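Local coordinates for cytochrome c' (Thermochromatium tepidum, PDB 3VRC), which carries a covalently attached heme c and probably serves in electron transfer in a thermophilic purple photosynthetic bacterium, at residues L87-A101 with V110-C124. Residues are numbered along the deposited sequence; the frame is centred on the assembly and turned at random.
With HEC (heme c), chain L.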
ATOM      1  N   LEU B  87      -4.932  -1.729  18.861  1.00 12.99           N
ATOM      2  CA  LEU B  87      -5.025  -0.471  18.112  1.00 12.58           C
ATOM      3  C   LEU B  87      -4.979  -0.723  16.602  1.00 12.64           C
ATOM      4  O   LEU B  87      -5.663  -0.008  15.834  1.00 11.48           O
ATOM      5  CB  LEU B  87      -3.946   0.499  18.531  1.00 12.24           C
ATOM      6  CG  LEU B  87      -4.004   0.963  20.014  1.00 13.78           C
ATOM      7  CD1 LEU B  87      -3.000   2.037  20.255  1.00 15.23           C
ATOM      8  CD2 LEU B  87      -5.393   1.358  20.474  1.00 16.22           C
ATOM      9  N   ALA B  88      -4.221  -1.734  16.175  1.00 12.29           N
ATOM     10  CA  ALA B  88      -4.192  -2.098  14.770  1.00 12.01           C
ATOM     11  C   ALA B  88      -5.533  -2.657  14.351  1.00 11.95           C
ATOM     12  O   ALA B  88      -6.033  -2.368  13.244  1.00 12.36           O
ATOM     13  CB  ALA B  88      -3.056  -3.068  14.498  1.00 13.21           C
ATOM     14  N   ARG B  89      -6.154  -3.471  15.211  1.00 13.32           N
ATOM     15  CA  ARG B  89      -7.489  -3.986  14.868  1.00 14.29           C
ATOM     16  C   ARG B  89      -8.523  -2.895  14.804  1.00 12.88           C
ATOM     17  O   ARG B  89      -9.388  -2.941  13.906  1.00 13.35           O
ATOM     18  CB  ARG B  89      -7.884  -5.063  15.872  1.00 16.49           C
ATOM     19  CG  ARG B  89      -7.176  -6.397  15.663  1.00 22.70           C
ATOM     20  CD  ARG B  89      -7.708  -7.565  16.509  1.00 29.54           C
ATOM     21  NE  ARG B  89      -7.802  -7.259  17.941  1.00 30.81           N
ATOM     22  CZ  ARG B  89      -6.819  -7.425  18.838  1.00 28.15           C
ATOM     23  NH1 ARG B  89      -5.607  -7.865  18.482  1.00 27.71           N
ATOM     24  NH2 ARG B  89      -7.049  -7.101  20.098  1.00 28.77           N
ATOM     25  N   ASP B  90      -8.427  -1.872  15.679  1.00 13.50           N
ATOM     26  CA  ASP B  90      -9.335  -0.771  15.576  1.00 13.30           C
ATOM     27  C   ASP B  90      -9.169  -0.070  14.233  1.00 11.32           C
ATOM     28  O   ASP B  90     -10.176   0.299  13.611  1.00 12.32           O
ATOM     29  CB  ASP B  90      -9.057   0.292  16.650  1.00 14.08           C
ATOM     30  CG  ASP B  90      -9.471  -0.097  18.086  1.00 15.25           C
ATOM     31  OD1 ASP B  90     -10.129  -1.117  18.283  1.00 17.75           O
ATOM     32  OD2 ASP B  90      -9.033   0.716  18.987  1.00 17.87           O
ATOM     33  N   LEU B  91      -7.936   0.104  13.763  1.00 11.13           N
ATOM     34  CA  LEU B  91      -7.737   0.661  12.430  1.00 10.37           C
ATOM     35  C   LEU B  91      -8.330  -0.242  11.363  1.00  9.91           C
ATOM     36  O   LEU B  91      -8.988   0.283  10.442  1.00 10.82           O
ATOM     37  CB  LEU B  91      -6.260   0.907  12.127  1.00 10.67           C
ATOM     38  CG  LEU B  91      -6.031   1.521  10.749  1.00 10.29           C
ATOM     39  CD1 LEU B  91      -6.498   2.946  10.716  1.00 12.91           C
ATOM     40  CD2 LEU B  91      -4.556   1.416  10.331  1.00 11.15           C
ATOM     41  N   GLY B  92      -8.125  -1.552  11.432  1.00 10.74           N
ATOM     42  CA  GLY B  92      -8.637  -2.415  10.393  1.00 11.46           C
ATOM     43  C   GLY B  92     -10.143  -2.274  10.230  1.00 11.30           C
ATOM     44  O   GLY B  92     -10.677  -2.212   9.123  1.00 11.73           O
ATOM     45  N   THR B  93     -10.839  -2.268  11.382  1.00 10.93           N
ATOM     46  CA  THR B  93     -12.305  -2.189  11.377  1.00 12.51           C
ATOM     47  C   THR B  93     -12.722  -0.828  10.868  1.00 10.56           C
ATOM     48  O   THR B  93     -13.652  -0.727   9.991  1.00 12.13           O
ATOM     49  CB  THR B  93     -12.816  -2.404  12.804  1.00 13.78           C
ATOM     50  OG1 THR B  93     -12.423  -3.736  13.182  1.00 15.28           O
ATOM     51  CG2 THR B  93     -14.337  -2.146  12.928  1.00 15.59           C
ATOM     52  N   ALA B  94     -12.128   0.262  11.331  1.00 10.73           N
ATOM     53  CA  ALA B  94     -12.503   1.609  10.889  1.00 11.18           C
ATOM     54  C   ALA B  94     -12.212   1.743   9.402  1.00 10.35           C
ATOM     55  O   ALA B  94     -13.008   2.360   8.659  1.00 11.09           O
ATOM     56  CB  ALA B  94     -11.781   2.674  11.691  1.00 11.33           C
ATOM     57  N   ALA B  95     -11.094   1.190   8.943  1.00  9.91           N
ATOM     58  CA  ALA B  95     -10.718   1.353   7.513  1.00 10.20           C
ATOM     59  C   ALA B  95     -11.693   0.576   6.645  1.00  9.62           C
ATOM     60  O   ALA B  95     -12.076   1.078   5.560  1.00 10.55           O
ATOM     61  CB  ALA B  95      -9.311   0.861   7.318  1.00 10.36           C
ATOM     62  N   ASN B  96     -12.109  -0.605   7.029  1.00 10.43           N
ATOM     63  CA  ASN B  96     -13.151  -1.304   6.287  1.00 11.39           C
ATOM     64  C   ASN B  96     -14.450  -0.484   6.230  1.00 11.26           C
ATOM     65  O   ASN B  96     -15.094  -0.369   5.162  1.00 12.23           O
ATOM     66  CB  ASN B  96     -13.409  -2.656   6.857  1.00 12.39           C
ATOM     67  CG  ASN B  96     -12.337  -3.654   6.424  1.00 12.30           C
ATOM     68  OD1 ASN B  96     -11.698  -3.513   5.394  1.00 14.22           O
ATOM     69  ND2 ASN B  96     -12.247  -4.727   7.163  1.00 16.66           N
ATOM     70  N   ALA B  97     -14.806   0.165   7.342  1.00 11.76           N
ATOM     71  CA  ALA B  97     -15.993   1.029   7.313  1.00 12.89           C
ATOM     72  C   ALA B  97     -15.836   2.232   6.399  1.00 11.57           C
ATOM     73  O   ALA B  97     -16.825   2.660   5.779  1.00 12.50           O
ATOM     74  CB  ALA B  97     -16.344   1.427   8.755  1.00 14.79           C
ATOM     75  N   LEU B  98     -14.636   2.762   6.287  1.00 10.79           N
ATOM     76  CA  LEU B  98     -14.372   3.832   5.342  1.00 10.38           C
ATOM     77  C   LEU B  98     -14.522   3.369   3.901  1.00 10.59           C
ATOM     78  O   LEU B  98     -15.115   4.070   3.077  1.00 10.82           O
ATOM     79  CB  LEU B  98     -12.979   4.375   5.636  1.00 11.38           C
ATOM     80  CG  LEU B  98     -12.455   5.435   4.654  1.00 11.10           C
ATOM     81  CD1 LEU B  98     -13.392   6.632   4.572  1.00 12.82           C
ATOM     82  CD2 LEU B  98     -11.022   5.809   5.046  1.00 13.32           C
ATOM     83  N   ALA B  99     -13.994   2.192   3.555  1.00 10.58           N
ATOM     84  CA  ALA B  99     -14.179   1.679   2.206  1.00 11.02           C
ATOM     85  C   ALA B  99     -15.674   1.413   1.916  1.00 10.56           C
ATOM     86  O   ALA B  99     -16.137   1.680   0.809  1.00 11.19           O
ATOM     87  CB  ALA B  99     -13.353   0.373   2.021  1.00 12.80           C
ATOM     88  N   ALA B 100     -16.410   0.895   2.901  1.00 11.94           N
ATOM     89  CA  ALA B 100     -17.845   0.703   2.682  1.00 12.52           C
ATOM     90  C   ALA B 100     -18.563   2.048   2.508  1.00 13.03           C
ATOM     91  O   ALA B 100     -19.404   2.177   1.582  1.00 13.89           O
ATOM     92  CB  ALA B 100     -18.435  -0.081   3.851  1.00 14.67           C
ATOM     93  N   ALA B 101     -18.230   3.077   3.281  1.00 12.33           N
ATOM     94  CA  ALA B 101     -18.826   4.394   3.118  1.00 12.63           C
ATOM     95  C   ALA B 101     -18.481   4.947   1.750  1.00 11.62           C
ATOM     96  O   ALA B 101     -19.351   5.506   1.050  1.00 12.41           O
ATOM     97  CB  ALA B 101     -18.381   5.333   4.210  1.00 14.14           C
ATOM     98  N   VAL B 110     -18.627   9.240   4.148  1.00 11.23           N
ATOM     99  CA  VAL B 110     -17.188   9.193   4.151  1.00 11.28           C
ATOM    100  C   VAL B 110     -16.607  10.127   5.179  1.00 10.91           C
ATOM    101  O   VAL B 110     -15.636   9.758   5.850  1.00 11.62           O
ATOM    102  CB  VAL B 110     -16.656   9.454   2.728  1.00 11.15           C
ATOM    103  CG1 VAL B 110     -15.135   9.704   2.729  1.00 11.28           C
ATOM    104  CG2 VAL B 110     -17.009   8.282   1.823  1.00 12.53           C
ATOM    105  N   LYS B 111     -17.161  11.318   5.346  1.00 11.27           N
ATOM    106  CA  LYS B 111     -16.623  12.246   6.310  1.00 11.97           C
ATOM    107  C   LYS B 111     -16.579  11.608   7.700  1.00 11.71           C
ATOM    108  O   LYS B 111     -15.578  11.721   8.429  1.00 12.40           O
ATOM    109  CB  LYS B 111     -17.492  13.507   6.304  1.00 14.05           C
ATOM    110  CG  LYS B 111     -16.997  14.630   7.203  1.00 15.80           C
ATOM    111  CD  LYS B 111     -17.810  15.927   7.042  1.00 18.27           C
ATOM    112  CE  LYS B 111     -19.169  15.745   7.713  1.00 22.40           C
ATOM    113  NZ  LYS B 111     -19.984  16.962   7.780  1.00 25.38           N
ATOM    114  N   SER B 112     -17.673  10.966   8.105  1.00 11.86           N
ATOM    115  CA  SER B 112     -17.715  10.320   9.418  1.00 12.04           C
ATOM    116  C   SER B 112     -16.712   9.172   9.500  1.00 11.59           C
ATOM    117  O   SER B 112     -15.958   9.055  10.482  1.00 12.48           O
ATOM    118  CB  SER B 112     -19.160   9.821   9.681  1.00 13.52           C
ATOM    119  OG  SER B 112     -19.177   9.114  10.911  1.00 15.22           O
ATOM    120  N   ALA B 113     -16.712   8.334   8.488  1.00 11.14           N
ATOM    121  CA  ALA B 113     -15.842   7.144   8.568  1.00 10.96           C
ATOM    122  C   ALA B 113     -14.360   7.593   8.488  1.00 10.01           C
ATOM    123  O   ALA B 113     -13.494   6.972   9.178  1.00 11.09           O
ATOM    124  CB  ALA B 113     -16.165   6.206   7.444  1.00 12.38           C
ATOM    125  N   PHE B 114     -14.066   8.655   7.785  1.00 10.53           N
ATOM    126  CA  PHE B 114     -12.708   9.147   7.658  1.00 10.95           C
ATOM    127  C   PHE B 114     -12.225   9.674   9.008  1.00 11.28           C
ATOM    128  O   PHE B 114     -11.060   9.489   9.372  1.00 10.88           O
ATOM    129  CB  PHE B 114     -12.683  10.229   6.582  1.00 10.95           C
ATOM    130  CG  PHE B 114     -11.349  10.898   6.364  1.00 10.89           C
ATOM    131  CD1 PHE B 114     -10.281  10.114   5.764  1.00 11.53           C
ATOM    132  CD2 PHE B 114     -11.128  12.192   6.628  1.00 12.67           C
ATOM    133  CE1 PHE B 114      -9.072  10.672   5.519  1.00 12.71           C
ATOM    134  CE2 PHE B 114      -9.863  12.735   6.367  1.00 14.66           C
ATOM    135  CZ  PHE B 114      -8.853  11.957   5.807  1.00 13.51           C
ATOM    136  N   ALA B 115     -13.089  10.364   9.750  1.00 11.65           N
ATOM    137  CA  ALA B 115     -12.744  10.815  11.107  1.00 12.54           C
ATOM    138  C   ALA B 115     -12.398   9.639  11.985  1.00 11.40           C
ATOM    139  O   ALA B 115     -11.421   9.704  12.735  1.00 12.51           O
ATOM    140  CB  ALA B 115     -13.938  11.588  11.683  1.00 14.46           C
ATOM    141  N   ASP B 116     -13.158   8.572  11.914  1.00 11.18           N
ATOM    142  CA  ASP B 116     -12.911   7.426  12.774  1.00 12.47           C
ATOM    143  C   ASP B 116     -11.548   6.765  12.408  1.00 11.23           C
ATOM    144  O   ASP B 116     -10.794   6.340  13.279  1.00 11.74           O
ATOM    145  CB  ASP B 116     -14.001   6.378  12.706  1.00 13.06           C
ATOM    146  CG  ASP B 116     -15.349   6.836  13.275  1.00 15.97           C
ATOM    147  OD1 ASP B 116     -15.397   7.944  13.829  1.00 19.02           O
ATOM    148  OD2 ASP B 116     -16.321   6.096  13.108  1.00 19.83           O
ATOM    149  N   VAL B 117     -11.244   6.663  11.118  1.00 10.48           N
ATOM    150  CA  VAL B 117      -9.919   6.154  10.721  1.00  9.81           C
ATOM    151  C   VAL B 117      -8.832   7.058  11.234  1.00  9.80           C
ATOM    152  O   VAL B 117      -7.847   6.547  11.822  1.00  9.94           O
ATOM    153  CB  VAL B 117      -9.862   5.966   9.186  1.00 10.23           C
ATOM    154  CG1 VAL B 117      -8.459   5.609   8.766  1.00 11.41           C
ATOM    155  CG2 VAL B 117     -10.824   4.853   8.763  1.00 10.73           C
ATOM    156  N   GLY B 118      -8.902   8.370  10.992  1.00 10.43           N
ATOM    157  CA  GLY B 118      -7.845   9.249  11.427  1.00 11.04           C
ATOM    158  C   GLY B 118      -7.627   9.131  12.927  1.00 11.47           C
ATOM    159  O   GLY B 118      -6.489   9.211  13.399  1.00 12.03           O
ATOM    160  N   ALA B 119      -8.716   8.992  13.687  1.00 11.91           N
ATOM    161  CA  ALA B 119      -8.569   8.843  15.147  1.00 13.01           C
ATOM    162  C   ALA B 119      -7.793   7.573  15.483  1.00 11.57           C
ATOM    163  O   ALA B 119      -7.005   7.569  16.435  1.00 12.43           O
ATOM    164  CB  ALA B 119      -9.940   8.864  15.791  1.00 13.51           C
ATOM    165  N   ALA B 120      -8.027   6.499  14.721  1.00 11.29           N
ATOM    166  CA  ALA B 120      -7.313   5.245  14.960  1.00 10.74           C
ATOM    167  C   ALA B 120      -5.813   5.387  14.622  1.00 10.89           C
ATOM    168  O   ALA B 120      -4.965   4.850  15.336  1.00 11.39           O
ATOM    169  CB  ALA B 120      -7.962   4.091  14.210  1.00 11.45           C
ATOM    170  N   CYS B 121      -5.475   6.074  13.543  1.00 10.38           N
ATOM    171  CA  CYS B 121      -4.054   6.310  13.250  1.00 10.33           C
ATOM    172  C   CYS B 121      -3.427   7.081  14.427  1.00 10.31           C
ATOM    173  O   CYS B 121      -2.356   6.732  14.922  1.00 11.37           O
ATOM    174  CB  CYS B 121      -3.870   7.154  11.996  1.00 11.11           C
ATOM    175  SG  CYS B 121      -4.835   6.754  10.506  1.00 10.82           S
ATOM    176  N   LYS B 122      -4.099   8.158  14.822  1.00 11.09           N
ATOM    177  CA  LYS B 122      -3.533   9.026  15.861  1.00 12.46           C
ATOM    178  C   LYS B 122      -3.406   8.332  17.191  1.00 12.35           C
ATOM    179  O   LYS B 122      -2.431   8.552  17.924  1.00 13.38           O
ATOM    180  CB  LYS B 122      -4.456  10.249  16.012  1.00 14.17           C
ATOM    181  CG  LYS B 122      -3.918  11.298  17.002  1.00 18.33           C
ATOM    182  CD  LYS B 122      -4.876  12.486  17.093  1.00 22.31           C
ATOM    183  CE  LYS B 122      -4.407  13.486  18.128  1.00 32.35           C
ATOM    184  NZ  LYS B 122      -5.371  14.634  18.266  1.00 36.57           N
ATOM    185  N   ALA B 123      -4.342   7.463  17.556  1.00 12.18           N
ATOM    186  CA  ALA B 123      -4.322   6.791  18.855  1.00 14.28           C
ATOM    187  C   ALA B 123      -3.040   5.982  18.966  1.00 12.70           C
ATOM    188  O   ALA B 123      -2.385   5.930  20.041  1.00 13.81           O
ATOM    189  CB  ALA B 123      -5.565   5.894  19.061  1.00 15.45           C
ATOM    190  N   CYS B 124      -2.692   5.285  17.886  1.00 12.29           N
ATOM    191  CA  CYS B 124      -1.465   4.488  17.905  1.00 11.79           C
ATOM    192  C   CYS B 124      -0.218   5.365  17.898  1.00 11.32           C
ATOM    193  O   CYS B 124       0.704   5.125  18.688  1.00 12.06           O
ATOM    194  CB  CYS B 124      -1.503   3.464  16.780  1.00 11.38           C
ATOM    195  SG  CYS B 124      -0.067   2.378  16.916  1.00 11.17           S
TER
HETATM  196 FE   HEC L 201       1.369   4.923  11.425  1.00  8.98          FE
HETATM  197  CHA HEC L 201       4.767   5.431  11.038  1.00  9.61           C
HETATM  198  CHB HEC L 201       0.728   7.050   8.806  1.00  9.82           C
HETATM  199  CHC HEC L 201      -1.905   3.987  11.450  1.00  9.30           C
HETATM  200  CHD HEC L 201       2.029   2.810  14.014  1.00 10.58           C
HETATM  201  NA  HEC L 201       2.540   6.104  10.186  1.00  9.68           N
HETATM  202  C1A HEC L 201       3.897   6.171  10.174  1.00  9.15           C
HETATM  203  C2A HEC L 201       4.332   7.164   9.260  1.00 10.39           C
HETATM  204  C3A HEC L 201       3.172   7.669   8.611  1.00 10.16           C
HETATM  205  C4A HEC L 201       2.097   6.915   9.205  1.00  9.35           C
HETATM  206  CMA HEC L 201       3.062   8.652   7.512  1.00 11.83           C
HETATM  207  CAA HEC L 201       5.738   7.646   9.098  1.00 14.27           C
HETATM  208  CBA HEC L 201       6.291   7.535   7.760  1.00 14.42           C
HETATM  209  CGA HEC L 201       6.293   6.086   7.417  1.00 10.75           C
HETATM  210  O1A HEC L 201       5.956   5.815   6.209  1.00 13.77           O
HETATM  211  O2A HEC L 201       6.659   5.184   8.180  1.00 13.32           O
HETATM  212  NB  HEC L 201      -0.266   5.392  10.289  1.00  8.97           N
HETATM  213  C1B HEC L 201      -0.347   6.279   9.307  1.00  9.08           C
HETATM  214  C2B HEC L 201      -1.702   6.494   8.850  1.00  9.12           C
HETATM  215  C3B HEC L 201      -2.438   5.571   9.597  1.00  9.09           C
HETATM  216  C4B HEC L 201      -1.516   4.898  10.483  1.00  8.70           C
HETATM  217  CMB HEC L 201      -2.173   7.420   7.814  1.00 10.60           C
HETATM  218  CAB HEC L 201      -3.933   5.305   9.625  1.00  9.73           C
HETATM  219  CBB HEC L 201      -4.645   5.288   8.330  1.00 10.27           C
HETATM  220  NC  HEC L 201       0.256   3.620  12.535  1.00  9.80           N
HETATM  221  C1C HEC L 201      -1.090   3.383  12.431  1.00  9.47           C
HETATM  222  C2C HEC L 201      -1.574   2.483  13.474  1.00  9.59           C
HETATM  223  C3C HEC L 201      -0.405   2.145  14.189  1.00  9.72           C
HETATM  224  C4C HEC L 201       0.687   2.887  13.585  1.00  9.28           C
HETATM  225  CMC HEC L 201      -3.000   2.118  13.648  1.00 11.00           C
HETATM  226  CAC HEC L 201      -0.260   1.267  15.406  1.00 10.39           C
HETATM  227  CBC HEC L 201      -1.367   0.286  15.649  1.00 11.89           C
HETATM  228  ND  HEC L 201       3.028   4.298  12.379  1.00  9.91           N
HETATM  229  C1D HEC L 201       3.127   3.416  13.402  1.00  9.71           C
HETATM  230  C2D HEC L 201       4.477   3.153  13.797  1.00 10.23           C
HETATM  231  C3D HEC L 201       5.275   3.833  12.914  1.00  9.54           C
HETATM  232  C4D HEC L 201       4.333   4.512  12.010  1.00  9.51           C
HETATM  233  CMD HEC L 201       4.915   2.287  14.959  1.00 11.32           C
HETATM  234  CAD HEC L 201       6.767   3.853  12.777  1.00 11.02           C
HETATM  235  CBD HEC L 201       7.225   2.726  11.811  1.00 10.90           C
HETATM  236  CGD HEC L 201       8.737   2.604  11.740  1.00 10.13           C
HETATM  237  O1D HEC L 201       9.393   3.673  11.565  1.00 10.83           O
HETATM  238  O2D HEC L 201       9.240   1.481  11.896  1.00 11.61           O
HETATM  239  O   HOH W   1      -5.939   2.669  16.776  1.00 13.49           O
HETATM  240  O   HOH W   2     -14.471   4.379   9.809  1.00 13.81           O
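Val110 lays CG2 against the C-terminal end of segment 87-101, 3.6 Å from Ala101 C, while its other methyl, CG1, meets Leu98 CD1. One turn on, Ala113 presses CB onto the backbone of the facing helix, 3.6 Å from Leu98 CA, and touches the Ala101 methyl. Phe114 offers its CB to Leu98 CD1 and has Leu98 CD2 at the ring edge; its side chain also touches Met23, Ile26 and Leu30 of helix 5-31. Leu98 thus fits as a knob among Val110, Ala113, Phe114 and Val117. The segments belong to the last two helices, 81-103 and 107-128, of the antiparallel four-helix bundle of cytochromes c'; the axes of 87-101 and 110-124 come within 8.5 Å at closest, with 160° between their directions. Val117 is a knob in the other direction, among Leu91, Ala94, Ala95 and Leu98: CG2, anti to its carbonyl carbon, lies close against Ala94 O at 3.3 Å, and CG1 faces Leu91 CD1 and the heme. No direct hydrogen bond links the two segments; one water donates to Ala94 O and Ala113 O, another to Leu87 O and Ala120 O. The Ala120 methyl lies 3.9 Å from Leu91 CA. Cys121 SG is bonded to heme CAB, next to Leu91 CD1, which comes within 3.7 Å of the same CAB. Cys124 bonds through SG to heme CAC, and Leu87 CD1 reaches 3.7 Å from Cys124 CA; His125, the axial iron ligand, follows directly.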